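Local coordinates for 5,10-methylenetetrahydromethanopterin reductase (Methanopyrus kandleri, PDB 1EZW), which catalyses the reversible, coenzyme F420-dependent reduction of methylenetetrahydromethanopterin to methyltetrahydromethanopterin, a step of methanogenesis from carbon dioxide, at residues Val137-Gln140 with Tyr141-Gly144; Ala101-Asp104 with Lys105-Leu108. All coordinates share one frame; numbering follows the deposited sequence.

Contact 1 of 2, residues Val137-Gln140 with Tyr141-Gly144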
loop_
_atom_site.group_PDB
_atom_site.type_symbol
_atom_site.label_atom_id
_atom_site.label_comp_id
_atom_site.label_asym_id
_atom_site.label_seq_id
_atom_site.Cartn_x
_atom_site.Cartn_y
_atom_site.Cartn_z
ATOM N N VAL A 137 12.102 6.947 28.013
ATOM C CA VAL A 137 11.174 7.844 27.337
ATOM C C VAL A 137 10.276 7.083 26.353
ATOM O O VAL A 137 9.062 7.299 26.299
ATOM C CB VAL A 137 11.938 8.958 26.601
ATOM C CG1 VAL A 137 10.989 9.721 25.629
ATOM C CG2 VAL A 137 12.544 9.926 27.644
ATOM N N ILE A 138 10.879 6.200 25.568
ATOM C CA ILE A 138 10.068 5.441 24.628
ATOM C C ILE A 138 9.005 4.616 25.295
ATOM O O ILE A 138 7.857 4.632 24.864
ATOM C CB ILE A 138 10.976 4.530 23.752
ATOM C CG1 ILE A 138 11.859 5.409 22.862
ATOM C CG2 ILE A 138 10.098 3.552 22.939
ATOM C CD1 ILE A 138 12.893 4.565 22.047
ATOM N N TYR A 139 9.344 3.887 26.367
ATOM C CA TYR A 139 8.340 3.040 26.974
ATOM C C TYR A 139 7.295 3.821 27.758
ATOM O O TYR A 139 6.148 3.395 27.818
ATOM C CB TYR A 139 9.026 1.912 27.772
ATOM C CG TYR A 139 9.522 0.884 26.745
ATOM C CD1 TYR A 139 10.745 1.062 26.081
ATOM C CD2 TYR A 139 8.706 -0.185 26.379
ATOM C CE1 TYR A 139 11.161 0.182 25.049
ATOM C CE2 TYR A 139 9.100 -1.088 25.345
ATOM C CZ TYR A 139 10.320 -0.886 24.695
ATOM O OH TYR A 139 10.724 -1.727 23.683
ATOM N N GLN A 140 7.668 4.969 28.331
ATOM C CA GLN A 140 6.627 5.797 28.940
ATOM C C GLN A 140 5.631 6.224 27.849
ATOM O O GLN A 140 4.418 6.239 28.084
ATOM C CB GLN A 140 7.175 7.061 29.599
ATOM C CG GLN A 140 7.893 6.790 30.952
ATOM C CD GLN A 140 8.177 8.097 31.665
ATOM O OE1 GLN A 140 7.368 9.024 31.585
ATOM N NE2 GLN A 140 9.302 8.163 32.418
ATOM N N TYR A 141 6.141 6.541 26.658
ATOM C CA TYR A 141 5.304 6.960 25.521
ATOM C C TYR A 141 4.388 5.801 25.089
ATOM O O TYR A 141 3.188 5.974 24.880
ATOM C CB TYR A 141 6.234 7.384 24.371
ATOM C CG TYR A 141 5.526 7.967 23.161
ATOM C CD1 TYR A 141 5.480 9.336 22.949
ATOM C CD2 TYR A 141 4.893 7.130 22.239
ATOM C CE1 TYR A 141 4.816 9.887 21.820
ATOM C CE2 TYR A 141 4.231 7.663 21.112
ATOM C CZ TYR A 141 4.199 9.033 20.909
ATOM O OH TYR A 141 3.607 9.578 19.762
ATOM N N LEU A 142 4.958 4.610 24.955
ATOM C CA LEU A 142 4.190 3.424 24.561
ATOM C C LEU A 142 3.162 3.001 25.612
ATOM O O LEU A 142 2.173 2.334 25.276
ATOM C CB LEU A 142 5.142 2.255 24.251
ATOM C CG LEU A 142 6.053 2.436 23.055
ATOM C CD1 LEU A 142 7.000 1.218 22.973
ATOM C CD2 LEU A 142 5.205 2.489 21.774
ATOM N N GLU A 143 3.387 3.367 26.888
ATOM C CA GLU A 143 2.401 3.069 27.923
ATOM C C GLU A 143 1.257 4.082 27.888
ATOM O O GLU A 143 0.273 3.942 28.629
ATOM C CB GLU A 143 3.047 3.060 29.333
ATOM C CG GLU A 143 4.052 1.906 29.531
ATOM C CD GLU A 143 3.386 0.567 29.780
ATOM O OE1 GLU A 143 2.153 0.471 29.597
ATOM O OE2 GLU A 143 4.091 -0.405 30.165
ATOM N N GLY A 144 1.382 5.104 27.036
ATOM C CA GLY A 144 0.332 6.115 26.896
ATOM C C GLY A 144 0.611 7.465 27.540
ATOM O O GLY A 144 -0.205 8.413 27.415
#
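Leu-142 lays its CD1 methyl over one face of the Tyr-139 ring, 4.2 Å from CD1 to the ring centroid and 22° off the ring normal, a CH-pi contact shifted toward the rim at CE2. The same methyl reaches CG2 of Ile-138, one helical turn back, at 3.9 Å, so a single leucine branch fills the notch between an aliphatic and an aromatic neighbour. Leu-142 lies alongside both Ile-138 and Tyr-139 and points the way they do. The branching of Ile-138 makes this possible: with CG1 anti to the carbonyl carbon (chi1 -66°), CG2 is left anti to the backbone N, where it meets the leucine. Cutting Leu-142 back to an alanine is likely to open a gap beside Ile-138 CG2 and to leave that face of the Tyr-139 ring without its methyl.

Beneath the side chains lies regular alpha-helical bonding. Tyr-141 N donates to Val-137 O at 3.0 Å, and Leu-142 N to Ile-138 O at 2.9 Å. Gly-144 then leaves helical geometry with positive phi (105°) in a Schellman motif; a CB there would press on the carbonyl oxygen of Glu-143, which explains the residue type. The polar tips find partners elsewhere: Glu-143, on the exposed side, bonds Ser-169 OG through OE2, and the Tyr-139 hydroxyl bonds Ile-171 O. Tyr-141 suits a buried place that still needs a polar tip, for its OH meets Tyr-40 O of the second subunit.

This is the C-terminal end of helix 127-142: Val-137 and Tyr-141 pack on helix 73-86, and Ile-138 and Tyr-139 on strand 93-95.

Contact 2 of 2, residues Ala101-Asp104 with Lys105-Leu108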
loop_
_atom_site.group_PDB
_atom_site.type_symbol
_atom_site.label_atom_id
_atom_site.label_comp_id
_atom_site.label_asym_id
_atom_site.label_seq_id
_atom_site.Cartn_x
_atom_site.Cartn_y
_atom_site.Cartn_z
ATOM N N ALA A 101 31.475 6.826 11.238
ATOM C CA ALA A 101 31.519 7.267 9.847
ATOM C C ALA A 101 30.366 8.203 9.545
ATOM O O ALA A 101 30.551 9.258 8.926
ATOM C CB ALA A 101 31.502 6.054 8.898
ATOM N N THR A 102 29.182 7.830 10.015
ATOM C CA THR A 102 28.008 8.668 9.744
ATOM C C THR A 102 27.987 9.953 10.565
ATOM O O THR A 102 27.707 11.027 10.017
ATOM C CB THR A 102 26.696 7.870 9.965
ATOM O OG1 THR A 102 26.770 6.647 9.217
ATOM C CG2 THR A 102 25.483 8.684 9.436
ATOM N N PHE A 103 28.283 9.870 11.862
ATOM C CA PHE A 103 28.302 11.083 12.680
ATOM C C PHE A 103 29.360 12.076 12.201
ATOM O O PHE A 103 29.101 13.280 12.147
ATOM C CB PHE A 103 28.462 10.726 14.161
ATOM C CG PHE A 103 27.158 10.410 14.847
ATOM C CD1 PHE A 103 26.107 9.774 14.158
ATOM C CD2 PHE A 103 26.980 10.719 16.188
ATOM C CE1 PHE A 103 24.913 9.455 14.808
ATOM C CE2 PHE A 103 25.787 10.410 16.846
ATOM C CZ PHE A 103 24.750 9.775 16.157
ATOM N N ASP A 104 30.538 11.593 11.779
ATOM C CA ASP A 104 31.523 12.553 11.266
ATOM C C ASP A 104 30.955 13.326 10.061
ATOM O O ASP A 104 31.117 14.563 9.948
ATOM C CB ASP A 104 32.832 11.843 10.854
ATOM C CG ASP A 104 33.650 11.369 12.056
ATOM O OD1 ASP A 104 33.417 11.853 13.176
ATOM O OD2 ASP A 104 34.552 10.515 11.865
ATOM N N LYS A 105 30.271 12.602 9.173
ATOM C CA LYS A 105 29.699 13.235 7.994
ATOM C C LYS A 105 28.652 14.258 8.420
ATOM O O LYS A 105 28.583 15.321 7.841
ATOM C CB LYS A 105 29.029 12.203 7.068
ATOM C CG LYS A 105 30.002 11.282 6.308
ATOM C CD LYS A 105 29.180 10.190 5.624
ATOM C CE LYS A 105 30.023 9.124 4.934
ATOM N NZ LYS A 105 29.079 8.021 4.515
ATOM N N MET A 106 27.844 13.926 9.424
ATOM C CA MET A 106 26.788 14.840 9.870
ATOM C C MET A 106 27.312 16.060 10.604
ATOM O O MET A 106 26.629 17.079 10.642
ATOM C CB MET A 106 25.808 14.117 10.790
ATOM C CG MET A 106 25.103 12.959 10.118
ATOM S SD MET A 106 23.869 12.192 11.173
ATOM C CE MET A 106 22.477 13.401 10.936
ATOM N N GLY A 107 28.493 15.928 11.208
ATOM C CA GLY A 107 29.079 17.026 11.966
ATOM C C GLY A 107 28.900 16.810 13.461
ATOM O O GLY A 107 29.171 17.692 14.262
ATOM N N LEU A 108 28.436 15.635 13.870
ATOM C CA LEU A 108 28.236 15.360 15.280
ATOM C C LEU A 108 29.463 14.642 15.814
ATOM O O LEU A 108 30.079 13.864 15.102
ATOM C CB LEU A 108 27.026 14.443 15.476
ATOM C CG LEU A 108 25.656 15.062 15.190
ATOM C CD1 LEU A 108 24.581 13.969 15.357
ATOM C CD2 LEU A 108 25.387 16.214 16.172
HETATM O O HOH W 1 26.826 7.059 6.378
HETATM O O HOH W 2 32.581 13.962 14.326
#
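Lys-105 starts with CB 3.4 Å from Thr-102 O, and its next three carbons file past the carbonyl oxygen of Ala-101: CG at 3.4 Å, then CD and CE a little farther off. Beyond CG the chain is fully extended, which carries NZ back along the helix to a water 3.1 Å away that in turn donates to Thr-102 OG1, itself also hydrogen-bonded to Asp-99 OD1. A long, flexible side chain suits this course, since NZ also forms a salt bridge with Asp-160 of the second subunit.

The helix 100-106 ends here in a Schellman motif, with Gly-107 (phi 102°) as the C-prime residue. Leu-108 N donates to Phe-103 O at 3.0 Å, while the bond from Gly-107 N to Asp-104 O is weak. Phe-103 O also accepts from Gly-107 N, so two amides share this one oxygen. With no side chain, Gly-107 can take this positive phi without crowding Met-106 O.

The reversal brings Leu-108 back onto Phe-103. Leu-108 CD1 lies over one face of the Phe-103 ring, 4.1 Å from its centroid and 13° off the normal, and Leu-108 CB touches Phe-103 CD2. Met-106 SD approaches the same ring obliquely, a Met-aromatic contact of 5.2 Å from SD to the centroid, and Met-106 also packs on His-72 of the second subunit.

How the contacts relate
Read from the N terminus, the chain leaves strand 93-95 of the TIM barrel and enters helix 100-106, whose exit turn is contact 2; it then runs on to helix 127-142, which finishes in contact 1. Each contact closes its own short turn, and the two stand in series, neither nested nor crossed. Their centres lie 29 Å apart and their nearest atoms about 14 Å, so they do not touch. Both end a helix with a glycine of positive phi, and both bear on the loop at Tyr-40: contact 2 packs beside it within its own chain, whereas contact 1 bonds Tyr-40 of the second subunit across the interface.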